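Local coordinates for protein versicolorin reductase (Brucella melitensis, PDB 4NIM) that probably catalyses NAD(P)(H)-dependent oxidation or reduction of a carbonyl or alcohol substrate, as a Rossmann-fold member of the short-chain dehydrogenase/reductase family, at residues D73-A85 against A122-A135. Numbering follows the deposited sequence.
Sequences DLENVEDCRRIVA and AVNTRAPFFLIQEA
Arg126 reaches back to the turn that precedes helix 77-91 and gives a hydrogen bond from NH2 to the backbone O of Glu75, 2.6 Å long and bent (132° at the hydrogen). Donor and acceptor lie nearly in each other's planes. The side chain arrives there by folding at chi3 (72°), which carries NE across Val77, whose CG2 packs against it at 3.5 Å. A water then bridges the two backbones: it accepts from Arg126 NE and donates to the carbonyl O atoms of Leu74 and Ala122. The wider pi-type turn at 122-126 lies within helix 114-142, next to this water and just before the kink at Pro128.

Deeper in, Cys80 SG rests on Ala127 CB at 3.6 Å, and the small alanine lets Leu74 CB settle beside it. Leu131 slides CD2 under the Cys80 backbone, 3.3 Å from its O, and meets Ile83 and Val84; Leu131 also touches Leu97 and Asn99 of strand 96-99. On the outer flank Val77 CG1 sits over the face of Phe130, 4.1 Å from the ring centroid, a CH-pi contact. Arg81 runs alongside that ring with its guanidinium almost perpendicular to it. The aliphatic part of Glu134 covers Val84, while its OE2 pairs with Lys137 and its OE1 takes a water that also donates to Arg81 O.

Behind the first shell, Asn76 OD1 caps Glu78 N. The type I turn from Asp73 to Asn76, which holds the Glu75 carbonyl, is closed by Asn76 N to Asp73 O, with Glu75 N on Asp73 OD1 (an Asx turn) and Asp73 N on Asp79 OD2. The helices run side by side at 37° on one face of the parallel Rossmann sheet. Apolar packing probably holds them together, with one direct hydrogen bond and two waters tying backbone and charged groups at the rim.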
ATOM      1  N   ASP A  73      -0.200   2.313  15.328  1.00 26.16           N
ATOM      2  CA  ASP A  73       1.023   1.536  15.178  1.00 26.42           C
ATOM      3  C   ASP A  73       0.605   0.305  14.362  1.00 23.52           C
ATOM      4  O   ASP A  73      -0.144  -0.544  14.861  1.00 22.61           O
ATOM      5  CB  ASP A  73       1.526   1.130  16.565  1.00 28.76           C
ATOM      6  CG  ASP A  73       2.700   0.160  16.510  1.00 30.34           C
ATOM      7  OD1 ASP A  73       3.265  -0.112  15.426  1.00 28.72           O
ATOM      8  OD2 ASP A  73       3.033  -0.323  17.601  1.00 34.06           O
ATOM      9  N   LEU A  74       1.011   0.244  13.097  1.00 21.49           N
ATOM     10  CA  LEU A  74       0.546  -0.842  12.229  1.00 21.14           C
ATOM     11  C   LEU A  74       1.046  -2.228  12.663  1.00 21.07           C
ATOM     12  O   LEU A  74       0.521  -3.252  12.205  1.00 20.97           O
ATOM     13  CB  LEU A  74       0.919  -0.586  10.762  1.00 21.34           C
ATOM     14  CG  LEU A  74       0.200   0.524  10.037  1.00 22.60           C
ATOM     15  CD1 LEU A  74       0.773   0.653   8.624  1.00 24.50           C
ATOM     16  CD2 LEU A  74      -1.305   0.275  10.010  1.00 22.83           C
ATOM     17  N   GLU A  75       1.988  -2.266  13.589  1.00 21.86           N
ATOM     18  CA  GLU A  75       2.433  -3.590  14.162  1.00 23.22           C
ATOM     19  C   GLU A  75       1.353  -4.187  15.025  1.00 22.95           C
ATOM     20  O   GLU A  75       1.363  -5.376  15.324  1.00 22.39           O
ATOM     21  CB  GLU A  75       3.691  -3.435  14.993  1.00 24.55           C
ATOM     22  CG  GLU A  75       4.869  -2.969  14.166  1.00 26.04           C
ATOM     23  CD  GLU A  75       6.124  -2.762  15.003  1.00 29.92           C
ATOM     24  OE1 GLU A  75       6.385  -3.574  15.941  1.00 31.15           O
ATOM     25  OE2 GLU A  75       6.844  -1.784  14.709  1.00 32.26           O
ATOM     26  N   ASN A  76       0.429  -3.346  15.457  1.00 23.76           N
ATOM     27  CA  ASN A  76      -0.662  -3.793  16.299  1.00 24.92           C
ATOM     28  C   ASN A  76      -1.892  -4.084  15.424  1.00 23.84           C
ATOM     29  O   ASN A  76      -2.503  -3.160  14.846  1.00 22.11           O
ATOM     30  CB  ASN A  76      -0.951  -2.742  17.375  1.00 28.55           C
ATOM     31  CG  ASN A  76      -2.099  -3.119  18.312  1.00 32.40           C
ATOM     32  OD1 ASN A  76      -2.972  -3.911  17.989  1.00 36.56           O
ATOM     33  ND2 ASN A  76      -2.119  -2.491  19.478  1.00 35.08           N
ATOM     34  N   VAL A  77      -2.272  -5.354  15.366  1.00 22.71           N
ATOM     35  CA  VAL A  77      -3.386  -5.774  14.519  1.00 23.00           C
ATOM     36  C   VAL A  77      -4.720  -5.057  14.875  1.00 23.40           C
ATOM     37  O   VAL A  77      -5.527  -4.766  14.007  1.00 21.80           O
ATOM     38  CB  VAL A  77      -3.529  -7.305  14.500  1.00 23.58           C
ATOM     39  CG1 VAL A  77      -4.759  -7.758  13.712  1.00 23.41           C
ATOM     40  CG2 VAL A  77      -2.292  -7.928  13.847  1.00 24.49           C
ATOM     41  N   GLU A  78      -4.932  -4.729  16.145  1.00 25.08           N
ATOM     42  CA  GLU A  78      -6.160  -4.023  16.547  1.00 26.84           C
ATOM     43  C   GLU A  78      -6.206  -2.596  15.968  1.00 24.90           C
ATOM     44  O   GLU A  78      -7.279  -2.077  15.674  1.00 24.88           O
ATOM     45  CB  GLU A  78      -6.283  -4.011  18.101  1.00 31.28           C
ATOM     46  CG  GLU A  78      -7.720  -4.115  18.597  1.00 37.91           C
ATOM     47  CD  GLU A  78      -7.840  -4.015  20.129  1.00 44.79           C
ATOM     48  OE1 GLU A  78      -6.921  -4.495  20.863  1.00 49.67           O
ATOM     49  OE2 GLU A  78      -8.846  -3.436  20.606  1.00 49.52           O
ATOM     50  N   ASP A  79      -5.035  -1.965  15.830  1.00 23.79           N
ATOM     51  CA  ASP A  79      -4.907  -0.661  15.188  1.00 23.94           C
ATOM     52  C   ASP A  79      -5.262  -0.785  13.699  1.00 22.63           C
ATOM     53  O   ASP A  79      -5.993   0.055  13.133  1.00 22.75           O
ATOM     54  CB  ASP A  79      -3.502  -0.086  15.354  1.00 24.25           C
ATOM     55  CG  ASP A  79      -3.269   0.542  16.702  1.00 25.94           C
ATOM     56  OD1 ASP A  79      -4.179   0.527  17.576  1.00 27.74           O
ATOM     57  OD2 ASP A  79      -2.178   1.126  16.876  1.00 26.92           O
ATOM     58  N   CYS A  80      -4.801  -1.850  13.080  1.00 21.04           N
ATOM     59  CA  CYS A  80      -5.153  -2.147  11.697  1.00 20.79           C
ATOM     60  C   CYS A  80      -6.656  -2.237  11.531  1.00 21.31           C
ATOM     61  O   CYS A  80      -7.246  -1.597  10.635  1.00 21.22           O
ATOM     62  CB  CYS A  80      -4.492  -3.458  11.220  1.00 20.63           C
ATOM     63  SG  CYS A  80      -2.688  -3.284  11.129  1.00 21.35           S
ATOM     64  N   ARG A  81      -7.282  -3.011  12.400  1.00 22.14           N
ATOM     65  CA  ARG A  81      -8.735  -3.126  12.367  1.00 23.19           C
ATOM     66  C   ARG A  81      -9.453  -1.787  12.595  1.00 22.97           C
ATOM     67  O   ARG A  81     -10.456  -1.534  11.929  1.00 22.39           O
ATOM     68  CB  ARG A  81      -9.224  -4.172  13.349  1.00 24.93           C
ATOM     69  CG  ARG A  81      -8.718  -5.556  12.990  1.00 26.27           C
ATOM     70  CD  ARG A  81      -9.027  -6.515  14.113  1.00 29.19           C
ATOM     71  NE  ARG A  81      -8.875  -7.861  13.626  1.00 32.60           N
ATOM     72  CZ  ARG A  81      -8.558  -8.906  14.354  1.00 34.68           C
ATOM     73  NH1 ARG A  81      -8.296  -8.770  15.654  1.00 40.74           N
ATOM     74  NH2 ARG A  81      -8.472 -10.093  13.749  1.00 35.09           N
ATOM     75  N   ARG A  82      -8.936  -0.970  13.515  1.00 24.10           N
ATOM     76  CA  ARG A  82      -9.556   0.329  13.823  0.50 25.33           C
ATOM     77  C   ARG A  82      -9.556   1.283  12.629  1.00 24.40           C
ATOM     78  O   ARG A  82     -10.495   2.090  12.471  1.00 23.99           O
ATOM     79  CB  ARG A  82      -8.896   0.991  15.037  0.50 27.52           C
ATOM     80  CG  ARG A  82      -9.706   2.149  15.615  0.50 30.14           C
ATOM     81  CD  ARG A  82      -9.356   2.427  17.074  0.50 31.92           C
ATOM     82  NE  ARG A  82      -7.947   2.756  17.242  0.50 33.23           N
ATOM     83  CZ  ARG A  82      -7.046   1.923  17.749  0.50 33.24           C
ATOM     84  NH1 ARG A  82      -7.405   0.709  18.156  0.50 33.29           N
ATOM     85  NH2 ARG A  82      -5.782   2.309  17.837  0.50 33.90           N
ATOM     86  N   ILE A  83      -8.535   1.196  11.769  1.00 22.62           N
ATOM     87  CA  ILE A  83      -8.480   2.056  10.601  1.00 22.09           C
ATOM     88  C   ILE A  83      -9.702   1.886   9.718  1.00 21.63           C
ATOM     89  O   ILE A  83     -10.406   2.864   9.323  1.00 21.28           O
ATOM     90  CB  ILE A  83      -7.212   1.795   9.788  1.00 22.32           C
ATOM     91  CG1 ILE A  83      -5.992   2.243  10.607  1.00 22.79           C
ATOM     92  CG2 ILE A  83      -7.262   2.547   8.478  1.00 22.17           C
ATOM     93  CD1 ILE A  83      -4.703   1.655  10.119  1.00 22.67           C
ATOM     94  N   VAL A  84      -9.969   0.643   9.409  1.00 20.94           N
ATOM     95  CA  VAL A  84     -11.088   0.310   8.549  1.00 21.54           C
ATOM     96  C   VAL A  84     -12.417   0.556   9.290  1.00 21.28           C
ATOM     97  O   VAL A  84     -13.361   1.123   8.682  1.00 21.17           O
ATOM     98  CB  VAL A  84     -10.995  -1.133   8.026  1.00 20.87           C
ATOM     99  CG1 VAL A  84     -12.254  -1.502   7.254  1.00 21.40           C
ATOM    100  CG2 VAL A  84      -9.781  -1.290   7.145  1.00 20.84           C
ATOM    101  N   ALA A  85     -12.471   0.235  10.592  1.00 21.36           N
ATOM    102  CA  ALA A  85     -13.634   0.623  11.409  1.00 22.54           C
ATOM    103  C   ALA A  85     -13.948   2.120  11.338  1.00 23.29           C
ATOM    104  O   ALA A  85     -15.115   2.497  11.370  1.00 22.86           O
ATOM    105  CB  ALA A  85     -13.457   0.241  12.861  1.00 22.87           C
ATOM    106  N   ALA A 122       5.413  -7.643  10.285  1.00 17.34           N
ATOM    107  CA  ALA A 122       4.256  -7.080  10.895  1.00 17.24           C
ATOM    108  C   ALA A 122       3.702  -5.907  10.060  1.00 17.44           C
ATOM    109  O   ALA A 122       2.481  -5.818   9.858  1.00 17.68           O
ATOM    110  CB  ALA A 122       4.554  -6.600  12.318  1.00 18.01           C
ATOM    111  N   VAL A 123       4.573  -5.028   9.575  1.00 17.09           N
ATOM    112  CA  VAL A 123       4.111  -3.821   8.873  1.00 17.49           C
ATOM    113  C   VAL A 123       3.926  -4.140   7.386  1.00 17.25           C
ATOM    114  O   VAL A 123       2.978  -3.691   6.793  1.00 16.37           O
ATOM    115  CB  VAL A 123       5.070  -2.613   9.038  1.00 18.22           C
ATOM    116  CG1 VAL A 123       4.616  -1.409   8.199  1.00 18.45           C
ATOM    117  CG2 VAL A 123       5.177  -2.224  10.515  1.00 19.00           C
ATOM    118  N   ASN A 124       4.827  -4.937   6.805  1.00 17.25           N
ATOM    119  CA  ASN A 124       4.837  -5.102   5.338  1.00 16.86           C
ATOM    120  C   ASN A 124       3.894  -6.217   4.831  1.00 17.23           C
ATOM    121  O   ASN A 124       3.522  -6.208   3.644  1.00 17.84           O
ATOM    122  CB  ASN A 124       6.223  -5.328   4.803  1.00 16.84           C
ATOM    123  CG  ASN A 124       7.127  -4.149   5.023  1.00 17.35           C
ATOM    124  OD1 ASN A 124       6.665  -3.021   5.223  1.00 18.76           O
ATOM    125  ND2 ASN A 124       8.397  -4.373   4.904  1.00 17.13           N
ATOM    126  N   THR A 125       3.484  -7.118   5.722  1.00 16.97           N
ATOM    127  CA  THR A 125       2.755  -8.310   5.326  1.00 15.89           C
ATOM    128  C   THR A 125       1.527  -8.508   6.180  1.00 16.04           C
ATOM    129  O   THR A 125       0.435  -8.702   5.645  1.00 16.17           O
ATOM    130  CB  THR A 125       3.669  -9.603   5.403  1.00 15.99           C
ATOM    131  OG1 THR A 125       4.966  -9.357   4.795  1.00 16.83           O
ATOM    132  CG2 THR A 125       2.999 -10.698   4.684  1.00 15.57           C
ATOM    133  N   ARG A 126       1.687  -8.530   7.510  1.00 16.26           N
ATOM    134  CA  ARG A 126       0.555  -8.776   8.413  1.00 16.37           C
ATOM    135  C   ARG A 126      -0.468  -7.593   8.391  1.00 16.01           C
ATOM    136  O   ARG A 126      -1.695  -7.801   8.382  1.00 15.71           O
ATOM    137  CB  ARG A 126       1.055  -9.008   9.839  1.00 17.78           C
ATOM    138  CG  ARG A 126      -0.021  -9.538  10.766  1.00 19.31           C
ATOM    139  CD  ARG A 126       0.545  -9.960  12.099  1.00 21.62           C
ATOM    140  NE  ARG A 126       0.939  -8.838  12.917  1.00 24.35           N
ATOM    141  CZ  ARG A 126       1.710  -8.927  13.994  1.00 28.23           C
ATOM    142  NH1 ARG A 126       2.190 -10.105  14.376  1.00 30.34           N
ATOM    143  NH2 ARG A 126       2.041  -7.846  14.678  1.00 28.12           N
ATOM    144  N   ALA A 127       0.040  -6.379   8.421  1.00 15.62           N
ATOM    145  CA  ALA A 127      -0.864  -5.212   8.384  1.00 16.21           C
ATOM    146  C   ALA A 127      -1.706  -5.237   7.106  1.00 15.95           C
ATOM    147  O   ALA A 127      -2.934  -5.220   7.208  1.00 17.48           O
ATOM    148  CB  ALA A 127      -0.130  -3.923   8.610  1.00 17.24           C
ATOM    149  N   PRO A 128      -1.093  -5.389   5.920  1.00 14.98           N
ATOM    150  CA  PRO A 128      -1.966  -5.581   4.752  1.00 14.71           C
ATOM    151  C   PRO A 128      -2.943  -6.718   4.881  1.00 14.59           C
ATOM    152  O   PRO A 128      -4.093  -6.572   4.484  1.00 14.72           O
ATOM    153  CB  PRO A 128      -0.974  -5.791   3.622  1.00 14.40           C
ATOM    154  CG  PRO A 128       0.198  -4.908   4.032  1.00 14.58           C
ATOM    155  CD  PRO A 128       0.287  -5.063   5.508  1.00 14.71           C
ATOM    156  N   PHE A 129      -2.492  -7.891   5.359  1.00 14.31           N
ATOM    157  CA  PHE A 129      -3.420  -8.973   5.531  1.00 14.69           C
ATOM    158  C   PHE A 129      -4.701  -8.580   6.301  1.00 15.15           C
ATOM    159  O   PHE A 129      -5.822  -8.843   5.838  1.00 15.54           O
ATOM    160  CB  PHE A 129      -2.682 -10.202   6.147  1.00 14.86           C
ATOM    161  CG  PHE A 129      -3.500 -11.456   6.195  1.00 15.35           C
ATOM    162  CD1 PHE A 129      -4.492 -11.652   7.167  1.00 16.15           C
ATOM    163  CD2 PHE A 129      -3.230 -12.484   5.301  1.00 14.94           C
ATOM    164  CE1 PHE A 129      -5.242 -12.829   7.189  1.00 16.25           C
ATOM    165  CE2 PHE A 129      -3.971 -13.632   5.305  1.00 15.08           C
ATOM    166  CZ  PHE A 129      -4.960 -13.840   6.255  1.00 15.77           C
ATOM    167  N   PHE A 130      -4.547  -7.976   7.472  1.00 14.89           N
ATOM    168  CA  PHE A 130      -5.674  -7.701   8.320  1.00 15.63           C
ATOM    169  C   PHE A 130      -6.454  -6.441   7.867  1.00 15.64           C
ATOM    170  O   PHE A 130      -7.653  -6.420   7.988  1.00 15.82           O
ATOM    171  CB  PHE A 130      -5.267  -7.705   9.795  1.00 15.77           C
ATOM    172  CG  PHE A 130      -5.036  -9.070  10.266  1.00 16.34           C
ATOM    173  CD1 PHE A 130      -6.124  -9.901  10.514  1.00 16.79           C
ATOM    174  CD2 PHE A 130      -3.783  -9.614  10.291  1.00 16.51           C
ATOM    175  CE1 PHE A 130      -5.926 -11.234  10.844  1.00 16.82           C
ATOM    176  CE2 PHE A 130      -3.588 -10.951  10.612  1.00 16.85           C
ATOM    177  CZ  PHE A 130      -4.668 -11.749  10.915  1.00 16.50           C
ATOM    178  N   LEU A 131      -5.793  -5.515   7.206  1.00 15.84           N
ATOM    179  CA  LEU A 131      -6.527  -4.375   6.562  1.00 16.70           C
ATOM    180  C   LEU A 131      -7.379  -4.891   5.405  1.00 16.80           C
ATOM    181  O   LEU A 131      -8.534  -4.495   5.232  1.00 16.59           O
ATOM    182  CB  LEU A 131      -5.543  -3.331   6.049  1.00 17.29           C
ATOM    183  CG  LEU A 131      -4.857  -2.549   7.170  1.00 17.75           C
ATOM    184  CD1 LEU A 131      -3.579  -1.916   6.655  1.00 17.74           C
ATOM    185  CD2 LEU A 131      -5.818  -1.491   7.650  1.00 18.86           C
ATOM    186  N   ILE A 132      -6.816  -5.842   4.653  1.00 16.34           N
ATOM    187  CA  ILE A 132      -7.531  -6.461   3.555  1.00 16.67           C
ATOM    188  C   ILE A 132      -8.727  -7.247   4.097  1.00 16.62           C
ATOM    189  O   ILE A 132      -9.832  -7.138   3.554  1.00 16.89           O
ATOM    190  CB  ILE A 132      -6.607  -7.367   2.713  1.00 16.63           C
ATOM    191  CG1 ILE A 132      -5.649  -6.519   1.861  1.00 16.75           C
ATOM    192  CG2 ILE A 132      -7.411  -8.257   1.768  1.00 16.67           C
ATOM    193  CD1 ILE A 132      -4.448  -7.270   1.309  1.00 16.77           C
ATOM    194  N   GLN A 133      -8.489  -8.066   5.123  1.00 17.24           N
ATOM    195  CA  GLN A 133      -9.577  -8.806   5.791  1.00 17.27           C
ATOM    196  C   GLN A 133     -10.747  -7.866   6.112  1.00 17.55           C
ATOM    197  O   GLN A 133     -11.914  -8.179   5.808  1.00 17.35           O
ATOM    198  CB  GLN A 133      -9.059  -9.479   7.042  1.00 17.40           C
ATOM    199  CG  GLN A 133     -10.095 -10.211   7.890  1.00 18.31           C
ATOM    200  CD  GLN A 133      -9.434 -11.121   8.889  1.00 18.68           C
ATOM    201  OE1 GLN A 133      -8.877 -12.184   8.535  1.00 20.25           O
ATOM    202  NE2 GLN A 133      -9.493 -10.744  10.134  1.00 18.77           N
ATOM    203  N   GLU A 134     -10.453  -6.784   6.811  1.00 17.68           N
ATOM    204  CA  GLU A 134     -11.508  -5.876   7.215  1.00 18.24           C
ATOM    205  C   GLU A 134     -12.165  -5.164   6.038  1.00 18.04           C
ATOM    206  O   GLU A 134     -13.372  -4.915   6.062  1.00 18.23           O
ATOM    207  CB  GLU A 134     -10.998  -4.841   8.239  1.00 19.23           C
ATOM    208  CG  GLU A 134     -10.633  -5.439   9.581  1.00 20.13           C
ATOM    209  CD  GLU A 134     -11.784  -6.207  10.199  1.00 21.32           C
ATOM    210  OE1 GLU A 134     -12.893  -5.682  10.297  1.00 22.39           O
ATOM    211  OE2 GLU A 134     -11.588  -7.382  10.579  1.00 23.07           O
ATOM    212  N   ALA A 135     -11.377  -4.769   5.038  1.00 16.80           N
ATOM    213  CA  ALA A 135     -11.957  -4.060   3.877  1.00 16.79           C
ATOM    214  C   ALA A 135     -12.908  -4.990   3.112  1.00 16.54           C
ATOM    215  O   ALA A 135     -14.015  -4.611   2.749  1.00 17.10           O
ATOM    216  CB  ALA A 135     -10.854  -3.553   2.964  1.00 16.40           C
TER
HETATM  217  O   HOH W   1       0.674  -6.144  11.896  1.00 18.37           O
HETATM  218  O   HOH W   2     -12.626  -3.086  11.509  1.00 21.75           O